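Local coordinates for MPT synthase subunit 2 (Burkholderia ambifaria, PDB 7L32), which probably serves as the catalytic large subunit of molybdopterin synthase, which puts sulfur into precursor Z to make molybdopterin for the molybdenum cofactor, at residues Val89-Val92 with Leu98-Ile101; Phe19-Glu24 with Leu38-Gly43; Ile12-Asp17 with Lys68-Ile73. All coordinates share one frame; numbering follows the deposited sequence.

Contact 1 of 3, residues Val89-Val92 with Leu98-Ile101; sequences VHRV and LDQI
His90 and Arg91 meet Ile101 at the end of an antiparallel strand pair, 85-91 with 100-108, the two central strands of the mixed sheet of the MoaE fold; Arg91 is the residue opposite Ile101. Val89 meets the partner segment hardly at all and packs instead on Phe19 and Met103. His90 has its ring anti to the backbone N (chi1 -156°), beside the side chain of Ile101 and pointing the same way; its CE1 comes 3.6 Å from Ile101 CG2. His90 ND1 donates to Arg91 O at 2.9 Å with the acceptor in the ring plane, which fixes the ring's rotation, and Phe131 stacks on it. Arg91 carries the polar part. Arg91 N gives a nearly straight bond to Ile101 O (2.8 Å, 164° at the hydrogen), and the side chain then runs out over the chain of Gln100, bent at chi3. Asp99 lies across it, but its carboxylate turns to Leu96 N. NH2 reaches Thr16 O, so the guanidinium ties the loop after strand 11-15 to this strand end. Arg91 NH1 bonds Gln100 O at 3.1 Å, with the donor in the carbonyl plane and the oxygen tilted 21° from the guanidinium plane.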
loop_
_atom_site.group_PDB
_atom_site.type_symbol
_atom_site.label_atom_id
_atom_site.label_comp_id
_atom_site.label_asym_id
_atom_site.label_seq_id
_atom_site.Cartn_x
_atom_site.Cartn_y
_atom_site.Cartn_z
ATOM N N VAL A 89 -0.201 -11.617 6.185
ATOM C CA VAL A 89 0.109 -12.989 5.761
ATOM C C VAL A 89 1.605 -13.055 5.484
ATOM O O VAL A 89 2.125 -12.281 4.672
ATOM C CB VAL A 89 -0.682 -13.420 4.516
ATOM C CG1 VAL A 89 -0.386 -14.907 4.179
ATOM C CG2 VAL A 89 -2.202 -13.194 4.700
ATOM N N HIS A 90 2.306 -13.966 6.158
ATOM C CA HIS A 90 3.736 -14.112 5.935
ATOM C C HIS A 90 4.025 -15.549 5.520
ATOM O O HIS A 90 3.454 -16.488 6.083
ATOM C CB HIS A 90 4.534 -13.737 7.197
ATOM C CG HIS A 90 5.943 -13.308 6.919
ATOM N ND1 HIS A 90 6.870 -14.129 6.314
ATOM C CD2 HIS A 90 6.600 -12.157 7.215
ATOM C CE1 HIS A 90 8.030 -13.497 6.225
ATOM N NE2 HIS A 90 7.895 -12.300 6.767
ATOM N N ARG A 91 4.877 -15.723 4.515
ATOM C CA ARG A 91 5.208 -17.069 4.070
ATOM C C ARG A 91 6.484 -17.554 4.743
ATOM O O ARG A 91 7.301 -16.764 5.223
ATOM C CB ARG A 91 5.371 -17.128 2.556
ATOM C CG ARG A 91 4.081 -16.798 1.809
ATOM C CD ARG A 91 4.291 -16.878 0.316
ATOM N NE ARG A 91 4.476 -18.249 -0.134
ATOM C CZ ARG A 91 5.039 -18.586 -1.285
ATOM N NH1 ARG A 91 5.527 -17.672 -2.108
ATOM N NH2 ARG A 91 5.122 -19.875 -1.617
ATOM N N VAL A 92 6.630 -18.882 4.782
ATOM C CA VAL A 92 7.848 -19.554 5.228
ATOM C C VAL A 92 8.149 -20.679 4.242
ATOM O O VAL A 92 7.358 -20.975 3.341
ATOM C CB VAL A 92 7.729 -20.099 6.669
ATOM C CG1 VAL A 92 7.674 -18.946 7.667
ATOM C CG2 VAL A 92 6.507 -20.993 6.814
ATOM N N LEU A 98 11.704 -13.580 -6.915
ATOM C CA LEU A 98 10.441 -13.049 -7.414
ATOM C C LEU A 98 9.241 -13.580 -6.627
ATOM O O LEU A 98 8.140 -13.056 -6.797
ATOM C CB LEU A 98 10.220 -13.300 -8.922
ATOM C CG LEU A 98 11.341 -12.803 -9.838
ATOM C CD1 LEU A 98 11.044 -13.122 -11.306
ATOM C CD2 LEU A 98 11.606 -11.323 -9.632
ATOM N N ASP A 99 9.414 -14.580 -5.755
ATOM C CA ASP A 99 8.305 -15.064 -4.943
ATOM C C ASP A 99 7.839 -13.990 -3.969
ATOM O O ASP A 99 8.651 -13.267 -3.388
ATOM C CB ASP A 99 8.723 -16.288 -4.121
ATOM C CG ASP A 99 8.785 -17.567 -4.934
ATOM O OD1 ASP A 99 8.369 -17.591 -6.112
ATOM O OD2 ASP A 99 9.291 -18.552 -4.376
ATOM N N GLN A 100 6.530 -13.936 -3.743
ATOM C CA GLN A 100 5.992 -13.127 -2.654
ATOM C C GLN A 100 6.437 -13.687 -1.310
ATOM O O GLN A 100 6.417 -14.904 -1.094
ATOM C CB GLN A 100 4.467 -13.102 -2.713
ATOM C CG GLN A 100 3.905 -12.418 -3.953
ATOM C CD GLN A 100 2.381 -12.384 -3.982
ATOM O OE1 GLN A 100 1.787 -11.343 -4.259
ATOM N NE2 GLN A 100 1.746 -13.531 -3.729
ATOM N N ILE A 101 6.819 -12.791 -0.401
ATOM C CA ILE A 101 7.210 -13.159 0.972
ATOM C C ILE A 101 6.121 -12.800 1.972
ATOM O O ILE A 101 5.748 -13.601 2.825
ATOM C CB ILE A 101 8.531 -12.459 1.369
ATOM C CG1 ILE A 101 9.670 -12.829 0.432
ATOM C CG2 ILE A 101 8.917 -12.791 2.812
ATOM C CD1 ILE A 101 10.864 -11.902 0.604
#

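Contact 2 of 3, residues Phe19-Glu24 with Leu38-Gly43; sequences FDLNAE and LACFVG
Leu21 lays its two methyl carbons against Val42 CG2, joining the first turn of helix 21-30 to strand 37-44 in the alpha/beta layer of the MoaE fold. Leu21 CD1 stands 3.9 Å from Val42 CG2, and CD2 is almost as near, so one valine methyl is met by both prongs of the leucine fork. The side chains run at a slant to one another. With CG anti to the backbone N (chi1 -179°), the leucine is carried from the helix toward the strand; the nearest backbones, at Leu21 and Val42, still lie 8.3 Å apart between CA atoms, a gap bridged by side chains alone. Leu21 CD1 also lies near Cys40 SG, a looser apolar touch that holds for one of the two deposited positions of the cysteine. Cys40 and Val42 are two residues apart and both point toward the helix, whereas Phe41 between them points away and packs on Met122 of helix 111-128. Thus one face of the strand takes helix 21-30 and the other takes helix 111-128.

The interface of the dimer runs through this contact. Residues 38-42 form an antiparallel ladder with a strand of the second subunit, extending the sheet across it, and Cys40 SG is disulfide-bonded to Cys40 SG of that subunit. Asp20 OD1 accepts from Asn22 ND2 of the second subunit. The same oxygen caps the helix from the N-cap position through a weak bond, Ala23 N to Asp20 OD1 (3.2 Å), while Glu24 N to Asp20 O closes the first turn.

Phe19, just before the helix, packs on Met103 and Val89 and extends the apolar patch along the sheet. Val42 meets its ring at the edge, near the ring plane, with Val42 CG1 4.2 Å from Phe19 CZ.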
loop_
_atom_site.group_PDB
_atom_site.type_symbol
_atom_site.label_atom_id
_atom_site.label_comp_id
_atom_site.label_asym_id
_atom_site.label_seq_id
_atom_site.Cartn_x
_atom_site.Cartn_y
_atom_site.Cartn_z
ATOM N N PHE A 19 -0.011 -16.515 -1.410
ATOM C CA PHE A 19 -1.249 -15.812 -1.105
ATOM C C PHE A 19 -1.721 -15.020 -2.323
ATOM O O PHE A 19 -0.964 -14.768 -3.264
ATOM C CB PHE A 19 -1.096 -14.885 0.120
ATOM C CG PHE A 19 0.068 -13.909 0.043
ATOM C CD1 PHE A 19 -0.043 -12.720 -0.684
ATOM C CD2 PHE A 19 1.249 -14.161 0.726
ATOM C CE1 PHE A 19 1.021 -11.827 -0.755
ATOM C CE2 PHE A 19 2.317 -13.266 0.673
ATOM C CZ PHE A 19 2.203 -12.092 -0.077
ATOM N N ASP A 20 -3.003 -14.655 -2.302
ATOM C CA ASP A 20 -3.658 -13.888 -3.362
ATOM C C ASP A 20 -4.009 -12.519 -2.782
ATOM O O ASP A 20 -4.956 -12.399 -2.001
ATOM C CB ASP A 20 -4.902 -14.641 -3.837
ATOM C CG ASP A 20 -5.662 -13.935 -4.974
ATOM O OD1 ASP A 20 -5.574 -12.697 -5.146
ATOM O OD2 ASP A 20 -6.387 -14.653 -5.682
ATOM N N LEU A 21 -3.269 -11.484 -3.194
ATOM C CA LEU A 21 -3.486 -10.139 -2.661
ATOM C C LEU A 21 -4.944 -9.700 -2.810
ATOM O O LEU A 21 -5.540 -9.188 -1.855
ATOM C CB LEU A 21 -2.556 -9.141 -3.358
ATOM C CG LEU A 21 -2.646 -7.677 -2.904
ATOM C CD1 LEU A 21 -2.279 -7.507 -1.422
ATOM C CD2 LEU A 21 -1.750 -6.812 -3.764
ATOM N N ASN A 22 -5.537 -9.926 -3.995
ATOM C CA ASN A 22 -6.936 -9.557 -4.247
ATOM C C ASN A 22 -7.868 -10.197 -3.230
ATOM O O ASN A 22 -8.714 -9.525 -2.628
ATOM C CB ASN A 22 -7.378 -10.009 -5.648
ATOM C CG ASN A 22 -7.084 -9.000 -6.715
ATOM O OD1 ASN A 22 -6.527 -7.944 -6.438
ATOM N ND2 ASN A 22 -7.443 -9.327 -7.968
ATOM N N ALA A 23 -7.752 -11.515 -3.062
ATOM C CA ALA A 23 -8.627 -12.227 -2.138
ATOM C C ALA A 23 -8.449 -11.726 -0.710
ATOM O O ALA A 23 -9.436 -11.560 0.019
ATOM C CB ALA A 23 -8.372 -13.730 -2.228
ATOM N N GLU A 24 -7.201 -11.477 -0.287
ATOM C CA GLU A 24 -6.981 -11.000 1.080
ATOM C C GLU A 24 -7.547 -9.602 1.266
ATOM O O GLU A 24 -8.139 -9.301 2.307
ATOM C CB GLU A 24 -5.492 -11.023 1.438
ATOM C CG GLU A 24 -4.836 -12.412 1.365
ATOM C CD GLU A 24 -5.503 -13.460 2.274
ATOM O OE1 GLU A 24 -5.987 -13.110 3.372
ATOM O OE2 GLU A 24 -5.540 -14.645 1.883
ATOM N N LEU A 38 -7.662 1.846 1.761
ATOM C CA LEU A 38 -6.907 0.606 1.970
ATOM C C LEU A 38 -5.464 0.789 1.517
ATOM O O LEU A 38 -5.213 1.140 0.363
ATOM C CB LEU A 38 -7.598 -0.549 1.220
ATOM C CG LEU A 38 -6.925 -1.918 1.361
ATOM C CD1 LEU A 38 -7.964 -3.016 1.629
ATOM C CD2 LEU A 38 -6.259 -2.162 0.039
ATOM N N ALA A 39 -4.510 0.559 2.418
ATOM C CA ALA A 39 -3.099 0.591 2.066
ATOM C C ALA A 39 -2.535 -0.816 2.184
ATOM O O ALA A 39 -2.866 -1.542 3.129
ATOM C CB ALA A 39 -2.301 1.529 2.980
ATOM N N CYS A 40 -1.682 -1.202 1.240
ATOM C CA CYS A 40 -1.091 -2.524 1.353
ATOM C C CYS A 40 0.377 -2.492 0.949
ATOM O O CYS A 40 0.878 -1.556 0.306
ATOM C CB CYS A 40 -1.878 -3.565 0.539
ATOM S SG CYS A 40 -2.067 -3.202 -1.212
ATOM N N PHE A 41 1.081 -3.512 1.421
ATOM C CA PHE A 41 2.481 -3.668 1.078
ATOM C C PHE A 41 2.697 -5.136 0.768
ATOM O O PHE A 41 2.190 -5.994 1.491
ATOM C CB PHE A 41 3.439 -3.220 2.190
ATOM C CG PHE A 41 4.899 -3.422 1.822
ATOM C CD1 PHE A 41 5.594 -2.445 1.117
ATOM C CD2 PHE A 41 5.553 -4.627 2.133
ATOM C CE1 PHE A 41 6.918 -2.645 0.735
ATOM C CE2 PHE A 41 6.886 -4.827 1.768
ATOM C CZ PHE A 41 7.567 -3.848 1.076
ATOM N N VAL A 42 3.430 -5.418 -0.309
ATOM C CA VAL A 42 3.851 -6.777 -0.633
ATOM C C VAL A 42 5.357 -6.777 -0.838
ATOM O O VAL A 42 5.870 -6.064 -1.708
ATOM C CB VAL A 42 3.151 -7.329 -1.886
ATOM C CG1 VAL A 42 3.674 -8.733 -2.206
ATOM C CG2 VAL A 42 1.636 -7.367 -1.674
ATOM N N GLY A 43 6.063 -7.608 -0.073
ATOM C CA GLY A 43 7.489 -7.807 -0.265
ATOM C C GLY A 43 7.745 -9.119 -0.984
ATOM O O GLY A 43 7.068 -10.115 -0.731
#

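Contact 3 of 3, residues Ile12-Asp17 with Lys68-Ile73; sequences IRIQTD and KALEKI
A strand-on-helix packing of the alpha/beta layer of the MoaE fold joins strand 11-15, an outermost strand of the mixed sheet within this chain, to helix 65-80. Ile12 and Leu70 make its centre: Ile12 CG2 sits 3.6 Å from Leu70 CB and also touches Leu70 CD1, so the one methyl lies against both the root and a tip of the leucine. The side chains slant across each other. Chi1 of Ile12 (-80°) sets CG2 anti to the backbone N, on the branch that faces the leucine. The short axes of strand 12-15 and helix 68-73 pass 8.6 Å apart, with directions 149° from parallel, a roughly antiparallel course. At that spacing the isoleucines and Leu70 meet directly, and the contact between them is wholly apolar.

Ile14, two residues on, reaches the same leucine from further along the strand: its CD1 lies 4.0 Å from Leu70 CD1, with CG1 equally near. Leu70 CD1 therefore meets both isoleucines. The leucine also packs on Leu125 of helix 111-128, which links the two long helices beneath the sheet. At the outer margin the aliphatic part of Glu71 flanks Ile12, Glu71 CG coming 4.4 Å from Ile12 CB.

Arg13, between the isoleucines, points away from the helix to the other face of the sheet, where NH2 makes a salt bridge with Glu24 of helix 21-30. Gln15 steadies this arginine: its amide oxygen takes two bonds in the guanidinium plane, one from NE and one from NH2. Gln15 NE2 in turn reaches the backbone two residues on, at Asp17 O (2.9 Å), its hydrogen bond coming from above the carbonyl plane.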
loop_
_atom_site.group_PDB
_atom_site.type_symbol
_atom_site.label_atom_id
_atom_site.label_comp_id
_atom_site.label_asym_id
_atom_site.label_seq_id
_atom_site.Cartn_x
_atom_site.Cartn_y
_atom_site.Cartn_z
ATOM N N ILE A 12 -4.122 -12.665 11.149
ATOM C CA ILE A 12 -2.683 -12.842 11.004
ATOM C C ILE A 12 -2.419 -14.310 10.711
ATOM O O ILE A 12 -2.910 -15.174 11.441
ATOM C CB ILE A 12 -1.926 -12.394 12.276
ATOM C CG1 ILE A 12 -1.767 -10.872 12.328
ATOM C CG2 ILE A 12 -0.579 -13.096 12.377
ATOM C CD1 ILE A 12 -2.980 -10.122 12.822
ATOM N N ARG A 13 -1.633 -14.592 9.666
ATOM C CA ARG A 13 -1.378 -15.968 9.246
ATOM C C ARG A 13 0.061 -16.144 8.781
ATOM O O ARG A 13 0.627 -15.263 8.129
ATOM C CB ARG A 13 -2.317 -16.348 8.087
ATOM C CG ARG A 13 -2.987 -17.668 8.170
ATOM C CD ARG A 13 -4.209 -17.651 7.260
ATOM N NE ARG A 13 -3.883 -17.417 5.859
ATOM C CZ ARG A 13 -4.463 -16.493 5.105
ATOM N NH1 ARG A 13 -5.390 -15.687 5.594
ATOM N NH2 ARG A 13 -4.132 -16.399 3.818
ATOM N N ILE A 14 0.636 -17.296 9.107
ATOM C CA ILE A 14 1.913 -17.752 8.568
ATOM C C ILE A 14 1.647 -19.050 7.816
ATOM O O ILE A 14 1.039 -19.974 8.371
ATOM C CB ILE A 14 2.960 -17.968 9.682
ATOM C CG1 ILE A 14 3.337 -16.624 10.321
ATOM C CG2 ILE A 14 4.201 -18.666 9.122
ATOM C CD1 ILE A 14 3.978 -16.760 11.686
ATOM N N GLN A 15 2.128 -19.140 6.574
ATOM C CA GLN A 15 1.805 -20.283 5.730
ATOM C C GLN A 15 2.935 -20.531 4.739
ATOM O O GLN A 15 3.742 -19.646 4.459
ATOM C CB GLN A 15 0.495 -20.063 4.969
ATOM C CG GLN A 15 0.583 -18.902 3.961
ATOM C CD GLN A 15 -0.772 -18.522 3.381
ATOM O OE1 GLN A 15 -1.760 -18.404 4.111
ATOM N NE2 GLN A 15 -0.828 -18.347 2.064
ATOM N N THR A 16 2.962 -21.739 4.180
ATOM C CA THR A 16 3.895 -22.028 3.096
ATOM C C THR A 16 3.298 -21.707 1.731
ATOM O O THR A 16 4.033 -21.298 0.825
ATOM C CB THR A 16 4.344 -23.496 3.110
ATOM O OG1 THR A 16 3.214 -24.361 2.941
ATOM C CG2 THR A 16 5.086 -23.853 4.412
ATOM N N ASP A 17 1.991 -21.898 1.566
ATOM C CA ASP A 17 1.344 -21.616 0.295
ATOM C C ASP A 17 1.481 -20.138 -0.057
ATOM O O ASP A 17 1.609 -19.271 0.812
ATOM C CB ASP A 17 -0.141 -21.981 0.339
ATOM C CG ASP A 17 -0.394 -23.466 0.274
ATOM O OD1 ASP A 17 0.478 -24.227 -0.218
ATOM O OD2 ASP A 17 -1.501 -23.869 0.697
ATOM N N LYS A 68 2.107 -14.911 17.655
ATOM C CA LYS A 68 1.783 -14.031 18.776
ATOM C C LYS A 68 2.486 -12.683 18.654
ATOM O O LYS A 68 1.906 -11.645 18.994
ATOM C CB LYS A 68 2.132 -14.717 20.097
ATOM C CG LYS A 68 1.086 -15.748 20.493
ATOM C CD LYS A 68 1.438 -16.473 21.785
ATOM C CE LYS A 68 0.524 -17.673 22.002
ATOM N NZ LYS A 68 0.913 -18.851 21.158
ATOM N N ALA A 69 3.729 -12.672 18.162
ATOM C CA ALA A 69 4.424 -11.401 17.944
ATOM C C ALA A 69 3.719 -10.564 16.882
ATOM O O ALA A 69 3.582 -9.335 17.020
ATOM C CB ALA A 69 5.878 -11.663 17.532
ATOM N N LEU A 70 3.267 -11.212 15.809
ATOM C CA LEU A 70 2.547 -10.474 14.769
ATOM C C LEU A 70 1.229 -9.919 15.304
ATOM O O LEU A 70 0.825 -8.799 14.950
ATOM C CB LEU A 70 2.308 -11.374 13.559
ATOM C CG LEU A 70 3.546 -11.854 12.787
ATOM C CD1 LEU A 70 3.136 -12.834 11.694
ATOM C CD2 LEU A 70 4.347 -10.661 12.188
ATOM N N GLU A 71 0.540 -10.693 16.153
ATOM C CA GLU A 71 -0.700 -10.221 16.767
ATOM C C GLU A 71 -0.442 -9.013 17.667
ATOM O O GLU A 71 -1.251 -8.078 17.709
ATOM C CB GLU A 71 -1.354 -11.361 17.565
ATOM C CG GLU A 71 -1.937 -12.471 16.683
ATOM C CD GLU A 71 -2.124 -13.796 17.425
ATOM O OE1 GLU A 71 -1.933 -13.840 18.669
ATOM O OE2 GLU A 71 -2.451 -14.801 16.754
ATOM N N LYS A 72 0.663 -9.035 18.420
ATOM C CA LYS A 72 1.035 -7.901 19.265
ATOM C C LYS A 72 1.321 -6.654 18.432
ATOM O O LYS A 72 0.939 -5.535 18.812
ATOM C CB LYS A 72 2.262 -8.269 20.098
ATOM C CG LYS A 72 2.918 -7.118 20.835
ATOM C CD LYS A 72 4.148 -7.609 21.644
ATOM C CE LYS A 72 4.576 -6.563 22.684
ATOM N NZ LYS A 72 5.854 -6.893 23.390
ATOM N N ILE A 73 2.014 -6.829 17.305
ATOM C CA ILE A 73 2.301 -5.700 16.410
ATOM C C ILE A 73 1.000 -5.096 15.885
ATOM O O ILE A 73 0.805 -3.873 15.910
ATOM C CB ILE A 73 3.213 -6.163 15.258
ATOM C CG1 ILE A 73 4.607 -6.505 15.794
ATOM C CG2 ILE A 73 3.258 -5.089 14.126
ATOM C CD1 ILE A 73 5.432 -7.325 14.828
#

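The three contacts lie on one mixed sheet, ordered 11-15, 85-91, 100-108, 37-44, with centres 11 Å (contacts 1 and 2), 12 Å (1 and 3) and 14 Å (2 and 3) apart. Contact 1 joins the two middle strands; contacts 2 and 3 set a helix on each strand that is outermost within this chain, from opposite faces. Along the chain, contact 2 falls within the span of contact 3, and contact 1 follows both. Probable backbone hydrogen bonds connect contact 1 to the others: Ile101 N to Gly43 O toward contact 2, His90 N to Arg13 O toward contact 3. The sheet thus links the dimer-forming edge at strand 37-44 to the helix-packed strand 11-15 in one continuous layer.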